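Local coordinates for protein enzyme subtilase SubTY from Bacillus sp. TY145 (Bacillus sp., PDB 5FFN) that probably hydrolyses peptide bonds in proteins as a serine endopeptidase of the subtilase family, with bound calcium and sodium ions, at residues A[286-291]-A[295-300]; A[193-196]-A[201-204]; A[101-106]-A[121-126]; A[28-33]-A[48-53]. All coordinates share one frame; numbering follows the deposited sequence. Where two conformers were deposited one is given.

How the interactions relate
Interactions 1 and 2 lie together on one side of the chain's centre and interactions 3 and 4 on the other, with about 33 Å between the centres of interactions 1 and 3. Interaction 1 is a partly buried loop site whose chemistry is calcium coordination. It touches interaction 2, a beta-hairpin edge with backbone bonds and a salt bridge, where Thr-201 OG1 lies 2.9 Å from Lys-290 N. Interaction 3 is buried and mostly apolar and aromatic, a strand against a helix, whereas interaction 4 is a single ion pair at the surface. They meet at strand 99-104, which belongs to interaction 3 and runs between the two strands of interaction 4: Tyr-103 OH lies 2.6 Å from Gln-51 OE1.

Interaction 1: A[286-291]-A[295-300]; sequences VYDIKG and AGTGDD. With CA (calcium ion), chain D.
Asp-288 overlaps Gly-298 with its carboxylate and divides its two oxygens between a metal and a backbone amide. Asp-288 OD1 binds the calcium ion at 2.4 Å, while its OD2 accepts a nearly straight hydrogen bond from Gly-298 N (2.8 Å, 172° at the hydrogen) on its syn side. With CG anti to the backbone N (chi1 -170°), the group is carried across to 295-300, and the two bonds together fix its rotation. Asp-300 approaches from the far side of the ion: its OD2 is a second carboxylate ligand at 2.4 Å, nearly opposite Asp-288 OD1. The same Asp-300 OD2 takes the amide of Gly-296 (N to OD2 3.0 Å) from above the carboxylate plane, and OD1 is held by Ser-303 N and Ala-302 N. The remaining ligands also form opposed pairs, Ile-289 O with Gly-298 O and Gly-296 O with water 1, so the six oxygens make a nearly regular octahedron. Their mutual crowding, as between Ile-289 O and Gly-296 O at 3.1 Å, follows from the shared cation, which probably also offsets the two like-charged carboxylates. Water 1 is steered in turn by Ile-289 N, which donates to it. Gly-298 has a positive phi of 89°, at which a side chain would run into the preceding carbonyl oxygen. Away from the ion, Ala-295 CB packs at 3.2 Å from Gly-291 O, and Lys-290 runs alongside Thr-297, CD to OG1 at 3.5 Å. The six-oxygen shell closes the loop round the ion, consistent with a structural calcium site such as subtilases often carry.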
loop_
_atom_site.group_PDB
_atom_site.type_symbol
_atom_site.label_atom_id
_atom_site.label_comp_id
_atom_site.label_asym_id
_atom_site.label_seq_id
_atom_site.Cartn_x
_atom_site.Cartn_y
_atom_site.Cartn_z
ATOM N N VAL A 286 19.257 -8.944 1.980
ATOM C CA VAL A 286 19.677 -10.112 1.238
ATOM C C VAL A 286 19.529 -9.829 -0.267
ATOM O O VAL A 286 20.374 -10.292 -1.050
ATOM C CB VAL A 286 18.912 -11.378 1.636
ATOM C CG1 VAL A 286 19.388 -12.603 0.836
ATOM C CG2 VAL A 286 19.151 -11.618 3.160
ATOM N N TYR A 287 18.465 -9.088 -0.628
ATOM C CA TYR A 287 18.172 -8.736 -2.015
ATOM C C TYR A 287 18.261 -7.238 -2.217
ATOM O O TYR A 287 17.265 -6.531 -2.345
ATOM C CB TYR A 287 16.829 -9.328 -2.441
ATOM C CG TYR A 287 16.845 -10.821 -2.386
ATOM C CD1 TYR A 287 17.477 -11.559 -3.378
ATOM C CD2 TYR A 287 16.342 -11.525 -1.271
ATOM C CE1 TYR A 287 17.554 -12.914 -3.326
ATOM C CE2 TYR A 287 16.410 -12.907 -1.228
ATOM C CZ TYR A 287 17.022 -13.594 -2.271
ATOM O OH TYR A 287 17.137 -14.952 -2.292
ATOM N N ASP A 288 19.497 -6.747 -2.225
ATOM C CA ASP A 288 19.812 -5.374 -2.553
ATOM C C ASP A 288 19.197 -5.042 -3.929
ATOM O O ASP A 288 19.325 -5.834 -4.850
ATOM C CB ASP A 288 21.332 -5.202 -2.591
ATOM C CG ASP A 288 21.788 -3.742 -2.698
ATOM O OD1 ASP A 288 20.961 -2.795 -2.582
ATOM O OD2 ASP A 288 23.023 -3.514 -2.884
ATOM N N ILE A 289 18.470 -3.944 -4.057
ATOM C CA ILE A 289 17.924 -3.528 -5.384
ATOM C C ILE A 289 18.813 -2.441 -5.965
ATOM O O ILE A 289 19.181 -1.457 -5.287
ATOM C CB ILE A 289 16.430 -3.092 -5.262
ATOM C CG1 ILE A 289 15.562 -4.267 -4.789
ATOM C CG2 ILE A 289 15.889 -2.420 -6.537
ATOM C CD1 ILE A 289 15.245 -5.395 -5.878
ATOM N N LYS A 290 19.193 -2.611 -7.237
ATOM C CA LYS A 290 20.137 -1.727 -7.907
ATOM C C LYS A 290 19.566 -1.140 -9.213
ATOM O O LYS A 290 20.252 -0.358 -9.882
ATOM C CB LYS A 290 21.394 -2.527 -8.230
ATOM C CG LYS A 290 22.160 -2.954 -6.951
ATOM C CD LYS A 290 23.594 -3.329 -7.284
ATOM C CE LYS A 290 23.757 -4.799 -7.405
ATOM N NZ LYS A 290 25.091 -5.194 -8.056
ATOM N N GLY A 291 18.352 -1.542 -9.559
ATOM C CA GLY A 291 17.696 -1.116 -10.780
ATOM C C GLY A 291 16.685 -0.013 -10.543
ATOM O O GLY A 291 15.912 -0.063 -9.548
ATOM N N ALA A 295 18.377 4.115 -7.703
ATOM C CA ALA A 295 18.696 2.873 -7.052
ATOM C C ALA A 295 20.189 2.656 -7.196
ATOM O O ALA A 295 20.827 3.170 -8.125
ATOM C CB ALA A 295 17.871 1.659 -7.635
ATOM N N GLY A 296 20.776 1.921 -6.270
ATOM C CA GLY A 296 22.212 1.640 -6.362
ATOM C C GLY A 296 22.618 0.656 -5.307
ATOM O O GLY A 296 21.781 0.114 -4.591
ATOM N N THR A 297 23.910 0.373 -5.214
ATOM C CA THR A 297 24.368 -0.602 -4.239
ATOM C C THR A 297 24.092 -0.105 -2.819
ATOM O O THR A 297 24.399 1.033 -2.492
ATOM C CB THR A 297 25.874 -0.828 -4.436
ATOM O OG1 THR A 297 26.083 -1.297 -5.786
ATOM C CG2 THR A 297 26.386 -1.827 -3.444
ATOM N N GLY A 298 23.504 -0.945 -1.984
ATOM C CA GLY A 298 23.231 -0.581 -0.610
ATOM C C GLY A 298 21.887 0.086 -0.423
ATOM O O GLY A 298 20.996 0.041 -1.288
ATOM N N ASP A 299 21.727 0.704 0.730
ATOM C CA ASP A 299 20.494 1.411 1.085
ATOM C C ASP A 299 20.379 2.626 0.219
ATOM O O ASP A 299 21.308 3.442 0.163
ATOM C CB ASP A 299 20.585 1.740 2.567
ATOM C CG ASP A 299 19.468 2.619 3.086
ATOM O OD1 ASP A 299 18.359 2.522 2.560
ATOM O OD2 ASP A 299 19.750 3.378 4.064
ATOM N N ASP A 300 19.289 2.746 -0.529
ATOM C CA ASP A 300 19.150 3.864 -1.435
ATOM C C ASP A 300 17.728 4.434 -1.352
ATOM O O ASP A 300 16.796 3.820 -0.801
ATOM C CB ASP A 300 19.550 3.469 -2.890
ATOM C CG ASP A 300 18.589 2.493 -3.516
ATOM O OD1 ASP A 300 17.438 2.867 -3.743
ATOM O OD2 ASP A 300 19.003 1.388 -3.895
HETATM CA CA CA D . 20.077 -0.676 -3.253
HETATM O O HOH W 1 18.168 -1.508 -2.032
#

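Interaction 2: A[193-196]-A[201-204]; sequences LENV and TYRV
Glu-194 and Arg-203 carry the charged part of this contact, their side chains lying alongside one another and pointing the same way. Arg-203 NH1 donates to Glu-194 OE2 at 2.9 Å in a salt bridge; the oxygen lies in the guanidinium plane but is met from above the carboxylate plane, the two planes being 32° apart. The carboxylate reaches there because Glu-194 CG sits between backbone N and carbonyl carbon (chi1 61°), from where the chain extends. Water 2 reinforces the pair, donating to OE1 and weakly accepting from NH1, while Asp-206 and Gln-198 hold NH2 and NE. Were Glu-194 an alanine, NH1 would probably lose its charged mate, leaving the guanidinium to its bonds with Asp-206 and Gln-198. In the backbone, Leu-193 and Val-204 set the register as an antiparallel non-hydrogen-bonded pair. Beside them Glu-194 N reaches Arg-203 O at 2.9 Å, and Arg-203 N makes a weak bond to Val-196 O. Apolar contacts follow, with Leu-193 CD1 at 3.9 Å from Tyr-202 CB, the two side chains crossing at about a right angle. The Tyr-202 ring offers its edge to Glu-194 O, 3.6 Å from CD1, and water 3 joins Asn-195 OD1 to Tyr-202 OH, which also bonds Ser-13. Strand 188-194 has 201-204 as an antiparallel neighbour and 228-231 as a parallel one, with Tyr-202 and Asn-195 packed on Trp-9 of helix 9-15.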
loop_
_atom_site.group_PDB
_atom_site.type_symbol
_atom_site.label_atom_id
_atom_site.label_comp_id
_atom_site.label_asym_id
_atom_site.label_seq_id
_atom_site.Cartn_x
_atom_site.Cartn_y
_atom_site.Cartn_z
ATOM N N LEU A 193 8.334 -2.246 -7.072
ATOM C CA LEU A 193 9.096 -2.883 -8.143
ATOM C C LEU A 193 8.163 -3.166 -9.342
ATOM O O LEU A 193 6.990 -3.485 -9.177
ATOM C CB LEU A 193 9.713 -4.204 -7.703
ATOM C CG LEU A 193 10.640 -4.178 -6.460
ATOM C CD1 LEU A 193 11.048 -5.545 -5.997
ATOM C CD2 LEU A 193 11.803 -3.299 -6.780
ATOM N N GLU A 194 8.768 -3.128 -10.531
ATOM C CA GLU A 194 8.120 -3.681 -11.734
ATOM C C GLU A 194 8.827 -4.959 -12.115
ATOM O O GLU A 194 9.936 -5.234 -11.630
ATOM C CB GLU A 194 8.171 -2.663 -12.855
ATOM C CG GLU A 194 9.583 -2.256 -13.272
ATOM C CD GLU A 194 9.640 -1.113 -14.265
ATOM O OE1 GLU A 194 8.615 -0.446 -14.496
ATOM O OE2 GLU A 194 10.747 -0.874 -14.777
ATOM N N ASN A 195 8.194 -5.761 -12.983
ATOM C CA ASN A 195 8.769 -7.046 -13.339
ATOM C C ASN A 195 9.732 -6.900 -14.518
ATOM O O ASN A 195 9.469 -7.428 -15.618
ATOM C CB ASN A 195 7.693 -8.046 -13.634
ATOM C CG ASN A 195 8.216 -9.480 -13.749
ATOM O OD1 ASN A 195 9.334 -9.777 -13.299
ATOM N ND2 ASN A 195 7.413 -10.376 -14.345
ATOM N N VAL A 196 10.818 -6.172 -14.276
ATOM C CA VAL A 196 11.886 -5.894 -15.224
ATOM C C VAL A 196 13.195 -5.947 -14.455
ATOM O O VAL A 196 13.250 -5.514 -13.284
ATOM C CB VAL A 196 11.774 -4.491 -15.836
ATOM C CG1 VAL A 196 12.945 -4.192 -16.727
ATOM C CG2 VAL A 196 10.392 -4.287 -16.531
ATOM N N THR A 201 19.160 -6.802 -10.949
ATOM C CA THR A 201 18.103 -6.967 -9.961
ATOM C C THR A 201 16.778 -6.523 -10.537
ATOM O O THR A 201 16.738 -5.928 -11.605
ATOM C CB THR A 201 18.398 -6.113 -8.647
ATOM O OG1 THR A 201 18.143 -4.719 -8.859
ATOM C CG2 THR A 201 19.815 -6.266 -8.194
ATOM N N TYR A 202 15.700 -6.758 -9.790
ATOM C CA TYR A 202 14.463 -6.058 -10.073
ATOM C C TYR A 202 14.662 -4.553 -10.134
ATOM O O TYR A 202 15.558 -3.990 -9.503
ATOM C CB TYR A 202 13.383 -6.392 -9.044
ATOM C CG TYR A 202 12.791 -7.752 -9.223
ATOM C CD1 TYR A 202 11.755 -7.991 -10.145
ATOM C CD2 TYR A 202 13.276 -8.809 -8.510
ATOM C CE1 TYR A 202 11.225 -9.266 -10.313
ATOM C CE2 TYR A 202 12.751 -10.086 -8.655
ATOM C CZ TYR A 202 11.725 -10.317 -9.555
ATOM O OH TYR A 202 11.234 -11.611 -9.619
ATOM N N ARG A 203 13.793 -3.903 -10.908
ATOM C CA ARG A 203 13.829 -2.481 -11.125
ATOM C C ARG A 203 12.693 -1.779 -10.379
ATOM O O ARG A 203 11.534 -2.208 -10.461
ATOM C CB ARG A 203 13.682 -2.205 -12.647
ATOM C CG ARG A 203 13.790 -0.769 -12.991
ATOM C CD ARG A 203 13.881 -0.565 -14.530
ATOM N NE ARG A 203 14.258 0.808 -14.813
ATOM C CZ ARG A 203 13.419 1.838 -14.880
ATOM N NH1 ARG A 203 12.125 1.667 -14.692
ATOM N NH2 ARG A 203 13.890 3.054 -15.098
ATOM N N VAL A 204 13.020 -0.709 -9.655
ATOM C CA VAL A 204 12.014 0.175 -9.097
ATOM C C VAL A 204 11.225 0.837 -10.237
ATOM O O VAL A 204 11.840 1.409 -11.169
ATOM C CB VAL A 204 12.644 1.244 -8.184
ATOM C CG1 VAL A 204 11.567 2.139 -7.555
ATOM C CG2 VAL A 204 13.462 0.560 -7.084
HETATM O O HOH W 2 9.041 2.282 -14.743
HETATM O O HOH W 3 9.170 -11.729 -11.308
#

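Interaction 3: A[101-106]-A[121-126]; sequences WAYKVL and IRHVAD
Tyr-103 and Val-124 make the closest apolar contact here, Tyr-103 CE2 lying 3.3 Å from Val-124 CG2. The methyl meets the ring obliquely, with CD2 of the ring also near at 3.6 Å. Val-124 CG1, anti to the backbone N (chi1 173°), is the other branch and turns to Trp-101, whose CZ3 is 4.1 Å away, so that the forked valine serves both aromatics. The indole also presents its edge to the helix backbone: Trp-101 CZ3 is 3.8 Å from Val-124 O, which lies near the ring plane. The axes of strand 101-104 and helix 121-126 run nearly antiparallel, at 154°, as expected for a beta-alpha-beta crossover: strand 99-104 leads into helix 114-131, which packs on the sheet and returns to strand 134-142, with strand 29-35 lying between the two. The aromatic pair of Tyr-103 and His-123 is neither a stack nor an edge-to-face contact, its centroids 5.6 Å apart and its planes at 47°. His-123 CD2 comes to 3.2 Å from Tyr-103 OH, which lies near the imidazole plane. The polar ends are satisfied by the adjoining strand 49-54: Tyr-103 OH is hydrogen-bonded to Gln-51 OE1 and His-123 NE2 to Lys-53 NZ. Replacing Tyr-103 by an alanine would probably open a gap beside Val-124 CG2 and deprive Gln-51 OE1 of its hydroxyl partner. Val-124 also leans on Ala-32, Val-135 and Ile-137 of the sheet.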
loop_
_atom_site.group_PDB
_atom_site.type_symbol
_atom_site.label_atom_id
_atom_site.label_comp_id
_atom_site.label_asym_id
_atom_site.label_seq_id
_atom_site.Cartn_x
_atom_site.Cartn_y
_atom_site.Cartn_z
ATOM N N TRP A 101 -8.908 -8.126 9.097
ATOM C CA TRP A 101 -9.751 -7.104 9.699
ATOM C C TRP A 101 -9.982 -6.052 8.590
ATOM O O TRP A 101 -9.070 -5.276 8.231
ATOM C CB TRP A 101 -9.145 -6.490 10.940
ATOM C CG TRP A 101 -8.933 -7.373 12.198
ATOM C CD1 TRP A 101 -9.242 -8.696 12.339
ATOM C CD2 TRP A 101 -8.433 -6.943 13.459
ATOM N NE1 TRP A 101 -8.961 -9.120 13.612
ATOM C CE2 TRP A 101 -8.469 -8.065 14.330
ATOM C CE3 TRP A 101 -7.957 -5.711 13.963
ATOM C CZ2 TRP A 101 -8.017 -8.008 15.629
ATOM C CZ3 TRP A 101 -7.522 -5.661 15.268
ATOM C CH2 TRP A 101 -7.579 -6.812 16.105
ATOM N N ALA A 102 -11.198 -6.020 8.051
ATOM C CA ALA A 102 -11.514 -5.165 6.909
ATOM C C ALA A 102 -12.099 -3.864 7.445
ATOM O O ALA A 102 -13.242 -3.837 7.874
ATOM C CB ALA A 102 -12.467 -5.848 5.946
ATOM N N TYR A 103 -11.287 -2.798 7.463
ATOM C CA TYR A 103 -11.718 -1.502 8.008
ATOM C C TYR A 103 -11.860 -0.512 6.874
ATOM O O TYR A 103 -10.885 -0.184 6.202
ATOM C CB TYR A 103 -10.715 -0.975 9.008
ATOM C CG TYR A 103 -10.719 -1.592 10.381
ATOM C CD1 TYR A 103 -11.320 -2.833 10.663
ATOM C CD2 TYR A 103 -10.058 -0.944 11.426
ATOM C CE1 TYR A 103 -11.268 -3.382 11.947
ATOM C CE2 TYR A 103 -10.026 -1.475 12.705
ATOM C CZ TYR A 103 -10.636 -2.726 12.951
ATOM O OH TYR A 103 -10.555 -3.225 14.247
ATOM N N LYS A 104 -13.083 -0.053 6.630
ATOM C CA LYS A 104 -13.327 0.900 5.528
ATOM C C LYS A 104 -13.084 2.320 6.030
ATOM O O LYS A 104 -13.761 2.787 6.953
ATOM C CB LYS A 104 -14.746 0.770 4.956
ATOM C CG LYS A 104 -15.030 1.712 3.831
ATOM C CD LYS A 104 -16.397 1.478 3.198
ATOM C CE LYS A 104 -16.589 2.255 1.929
ATOM N NZ LYS A 104 -17.961 2.010 1.340
ATOM N N VAL A 105 -12.078 2.975 5.450
ATOM C CA VAL A 105 -11.652 4.334 5.835
ATOM C C VAL A 105 -11.632 5.299 4.640
ATOM O O VAL A 105 -11.419 6.493 4.811
ATOM C CB VAL A 105 -10.226 4.328 6.485
ATOM C CG1 VAL A 105 -10.214 3.379 7.646
ATOM C CG2 VAL A 105 -9.173 3.978 5.464
ATOM N N LEU A 106 -11.750 4.752 3.433
ATOM C CA LEU A 106 -11.862 5.539 2.217
ATOM C C LEU A 106 -13.228 5.273 1.607
ATOM O O LEU A 106 -13.764 4.167 1.712
ATOM C CB LEU A 106 -10.806 5.135 1.201
ATOM C CG LEU A 106 -9.348 5.289 1.639
ATOM C CD1 LEU A 106 -8.490 4.758 0.513
ATOM C CD2 LEU A 106 -9.051 6.759 1.945
ATOM N N ILE A 121 -6.978 3.577 12.703
ATOM C CA ILE A 121 -5.641 3.130 13.206
ATOM C C ILE A 121 -5.635 2.916 14.725
ATOM O O ILE A 121 -5.219 1.883 15.232
ATOM C CB ILE A 121 -4.542 4.143 12.820
ATOM C CG1 ILE A 121 -4.438 4.251 11.303
ATOM C CG2 ILE A 121 -3.186 3.734 13.408
ATOM C CD1 ILE A 121 -3.653 5.487 10.836
ATOM N N ARG A 122 -6.130 3.917 15.447
ATOM C CA ARG A 122 -6.268 3.825 16.896
ATOM C C ARG A 122 -7.158 2.667 17.329
ATOM O O ARG A 122 -6.822 1.974 18.294
ATOM C CB ARG A 122 -6.792 5.132 17.466
ATOM C CG ARG A 122 -5.808 6.242 17.275
ATOM C CD ARG A 122 -6.317 7.564 17.803
ATOM N NE ARG A 122 -5.212 8.494 17.971
ATOM C CZ ARG A 122 -4.453 8.597 19.064
ATOM N NH1 ARG A 122 -4.683 7.872 20.129
ATOM N NH2 ARG A 122 -3.473 9.480 19.079
ATOM N N HIS A 123 -8.239 2.449 16.586
ATOM C CA HIS A 123 -9.154 1.354 16.865
ATOM C C HIS A 123 -8.468 -0.018 16.676
ATOM O O HIS A 123 -8.587 -0.886 17.515
ATOM C CB HIS A 123 -10.417 1.501 16.037
ATOM C CG HIS A 123 -11.469 0.486 16.363
ATOM N ND1 HIS A 123 -12.286 0.585 17.467
ATOM C CD2 HIS A 123 -11.817 -0.661 15.740
ATOM C CE1 HIS A 123 -13.084 -0.471 17.521
ATOM N NE2 HIS A 123 -12.831 -1.241 16.479
ATOM N N VAL A 124 -7.704 -0.188 15.602
ATOM C CA VAL A 124 -6.901 -1.402 15.440
ATOM C C VAL A 124 -6.060 -1.665 16.695
ATOM O O VAL A 124 -6.063 -2.780 17.213
ATOM C CB VAL A 124 -5.961 -1.343 14.191
ATOM C CG1 VAL A 124 -5.012 -2.572 14.152
ATOM C CG2 VAL A 124 -6.743 -1.244 12.906
ATOM N N ALA A 125 -5.330 -0.650 17.145
ATOM C CA ALA A 125 -4.427 -0.749 18.302
ATOM C C ALA A 125 -5.194 -1.152 19.562
ATOM O O ALA A 125 -4.774 -2.056 20.293
ATOM C CB ALA A 125 -3.696 0.545 18.518
ATOM N N ASP A 126 -6.368 -0.541 19.742
ATOM C CA ASP A 126 -7.220 -0.852 20.894
ATOM C C ASP A 126 -7.735 -2.281 20.820
ATOM O O ASP A 126 -7.705 -2.996 21.820
ATOM C CB ASP A 126 -8.356 0.150 20.989
ATOM C CG ASP A 126 -7.896 1.518 21.473
ATOM O OD1 ASP A 126 -6.806 1.661 22.035
ATOM O OD2 ASP A 126 -8.644 2.488 21.305
#

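Interaction 4: A[28-33]-A[48-53]; sequences GIKVAV and SAEQCK
Lys-30 and Glu-50 meet in a single salt bridge, NZ to OE1 at 2.6 Å, the one direct contact between 28-33 and 48-53. The ammonium reaches OE1 on its syn side, 20° out of the carboxylate plane, whereas Glu-50 OE2 stays 3.9 Å from Lys-30 NZ. The nearest CA atoms, those of Lys-30 and Glu-50, are 8.5 Å apart, and only 71 Å² is buried, because strands 29-35 and 49-54 are not neighbours: each pairs in parallel with strand 99-104, which runs between them. The tighter packing is round the stem of the lysine. Bent at CB-CG (chi2 -57°), it lies over one face of the Trp-101 indole near its NE1 rim and also touches Val-135. Gln-51 NE2 packs on the opposite face of the same indole, and Gln-51 OE1 is met from above its carbonyl plane by Lys-53 NZ at 2.9 Å. The loose side belongs to Glu-50, an exposed residue at a corner of the chain. Its side chain extends beyond CG and crosses the lysine at about a right angle, touching otherwise Lys-99. Cys-52 of the same strand is disulfide-bonded to Cys-66. With one oxygen of the carboxylate gripped by one ammonium at the solvent boundary, the charge-assisted hydrogen bond reaches across strand 99-104, and its strength is likely to vary with salt and solvent.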
loop_
_atom_site.group_PDB
_atom_site.type_symbol
_atom_site.label_atom_id
_atom_site.label_comp_id
_atom_site.label_asym_id
_atom_site.label_seq_id
_atom_site.Cartn_x
_atom_site.Cartn_y
_atom_site.Cartn_z
ATOM N N GLY A 28 -2.883 -17.454 12.640
ATOM C CA GLY A 28 -2.799 -16.833 13.924
ATOM C C GLY A 28 -2.514 -15.347 13.880
ATOM O O GLY A 28 -2.492 -14.724 14.914
ATOM N N ILE A 29 -2.256 -14.794 12.707
ATOM C CA ILE A 29 -1.968 -13.355 12.588
ATOM C C ILE A 29 -3.195 -12.681 11.982
ATOM O O ILE A 29 -3.899 -13.302 11.182
ATOM C CB ILE A 29 -0.743 -13.118 11.671
ATOM C CG1 ILE A 29 0.456 -14.003 12.114
ATOM C CG2 ILE A 29 -0.360 -11.618 11.620
ATOM C CD1 ILE A 29 0.872 -13.806 13.567
ATOM N N LYS A 30 -3.410 -11.408 12.330
ATOM C CA LYS A 30 -4.451 -10.584 11.739
ATOM C C LYS A 30 -3.796 -9.499 10.848
ATOM O O LYS A 30 -2.784 -8.881 11.259
ATOM C CB LYS A 30 -5.287 -9.882 12.788
ATOM C CG LYS A 30 -5.633 -10.718 14.015
ATOM C CD LYS A 30 -6.380 -12.022 13.658
ATOM C CE LYS A 30 -6.497 -12.954 14.861
ATOM N NZ LYS A 30 -7.263 -14.193 14.431
ATOM N N VAL A 31 -4.349 -9.301 9.666
ATOM C CA VAL A 31 -3.946 -8.146 8.832
ATOM C C VAL A 31 -5.146 -7.210 8.725
ATOM O O VAL A 31 -6.246 -7.598 8.238
ATOM C CB VAL A 31 -3.389 -8.536 7.465
ATOM C CG1 VAL A 31 -2.950 -7.272 6.702
ATOM C CG2 VAL A 31 -2.212 -9.502 7.623
ATOM N N ALA A 32 -4.939 -5.989 9.214
ATOM C CA ALA A 32 -5.949 -4.936 9.140
ATOM C C ALA A 32 -5.739 -4.131 7.853
ATOM O O ALA A 32 -4.746 -3.389 7.704
ATOM C CB ALA A 32 -5.935 -4.058 10.374
ATOM N N VAL A 33 -6.663 -4.323 6.916
ATOM C CA VAL A 33 -6.631 -3.613 5.635
ATOM C C VAL A 33 -7.536 -2.400 5.762
ATOM O O VAL A 33 -8.801 -2.515 5.767
ATOM C CB VAL A 33 -7.026 -4.515 4.458
ATOM C CG1 VAL A 33 -7.124 -3.716 3.169
ATOM C CG2 VAL A 33 -6.038 -5.662 4.325
ATOM N N SER A 48 -12.293 -15.426 5.810
ATOM C CA SER A 48 -11.089 -14.770 6.347
ATOM C C SER A 48 -11.385 -13.566 7.221
ATOM O O SER A 48 -10.629 -13.279 8.148
ATOM C CB SER A 48 -10.127 -14.365 5.220
ATOM O OG SER A 48 -10.683 -13.396 4.332
ATOM N N ALA A 49 -12.495 -12.887 6.964
ATOM C CA ALA A 49 -12.806 -11.647 7.694
ATOM C C ALA A 49 -13.288 -11.912 9.096
ATOM O O ALA A 49 -14.407 -12.409 9.279
ATOM C CB ALA A 49 -13.836 -10.828 6.924
ATOM N N GLU A 50 -12.481 -11.586 10.087
ATOM C CA GLU A 50 -12.891 -11.635 11.474
ATOM C C GLU A 50 -13.443 -10.330 12.011
ATOM O O GLU A 50 -14.077 -10.313 13.075
ATOM C CB GLU A 50 -11.751 -12.138 12.375
ATOM C CG GLU A 50 -11.535 -13.623 12.117
ATOM C CD GLU A 50 -10.516 -14.311 12.987
ATOM O OE1 GLU A 50 -9.674 -13.627 13.613
ATOM O OE2 GLU A 50 -10.590 -15.584 13.024
ATOM N N GLN A 51 -13.094 -9.219 11.365
ATOM C CA GLN A 51 -13.695 -7.908 11.689
ATOM C C GLN A 51 -14.032 -7.213 10.376
ATOM O O GLN A 51 -13.366 -7.409 9.357
ATOM C CB GLN A 51 -12.808 -7.017 12.571
ATOM C CG GLN A 51 -12.388 -7.571 13.921
ATOM C CD GLN A 51 -11.980 -6.509 14.896
ATOM O OE1 GLN A 51 -12.073 -5.320 14.612
ATOM N NE2 GLN A 51 -11.499 -6.924 16.073
ATOM N N CYS A 52 -15.136 -6.463 10.394
ATOM C CA CYS A 52 -15.628 -5.757 9.249
ATOM C C CYS A 52 -16.281 -4.501 9.816
ATOM O O CYS A 52 -17.340 -4.577 10.447
ATOM C CB CYS A 52 -16.600 -6.622 8.465
ATOM S SG CYS A 52 -17.549 -5.800 7.230
ATOM N N LYS A 53 -15.581 -3.363 9.673
ATOM C CA LYS A 53 -16.016 -2.116 10.286
ATOM C C LYS A 53 -15.863 -0.935 9.318
ATOM O O LYS A 53 -15.004 -0.961 8.435
ATOM C CB LYS A 53 -15.230 -1.828 11.572
ATOM C CG LYS A 53 -15.387 -2.892 12.634
ATOM C CD LYS A 53 -14.616 -2.621 13.893
ATOM C CE LYS A 53 -15.009 -3.626 14.981
ATOM N NZ LYS A 53 -14.054 -3.741 16.042
#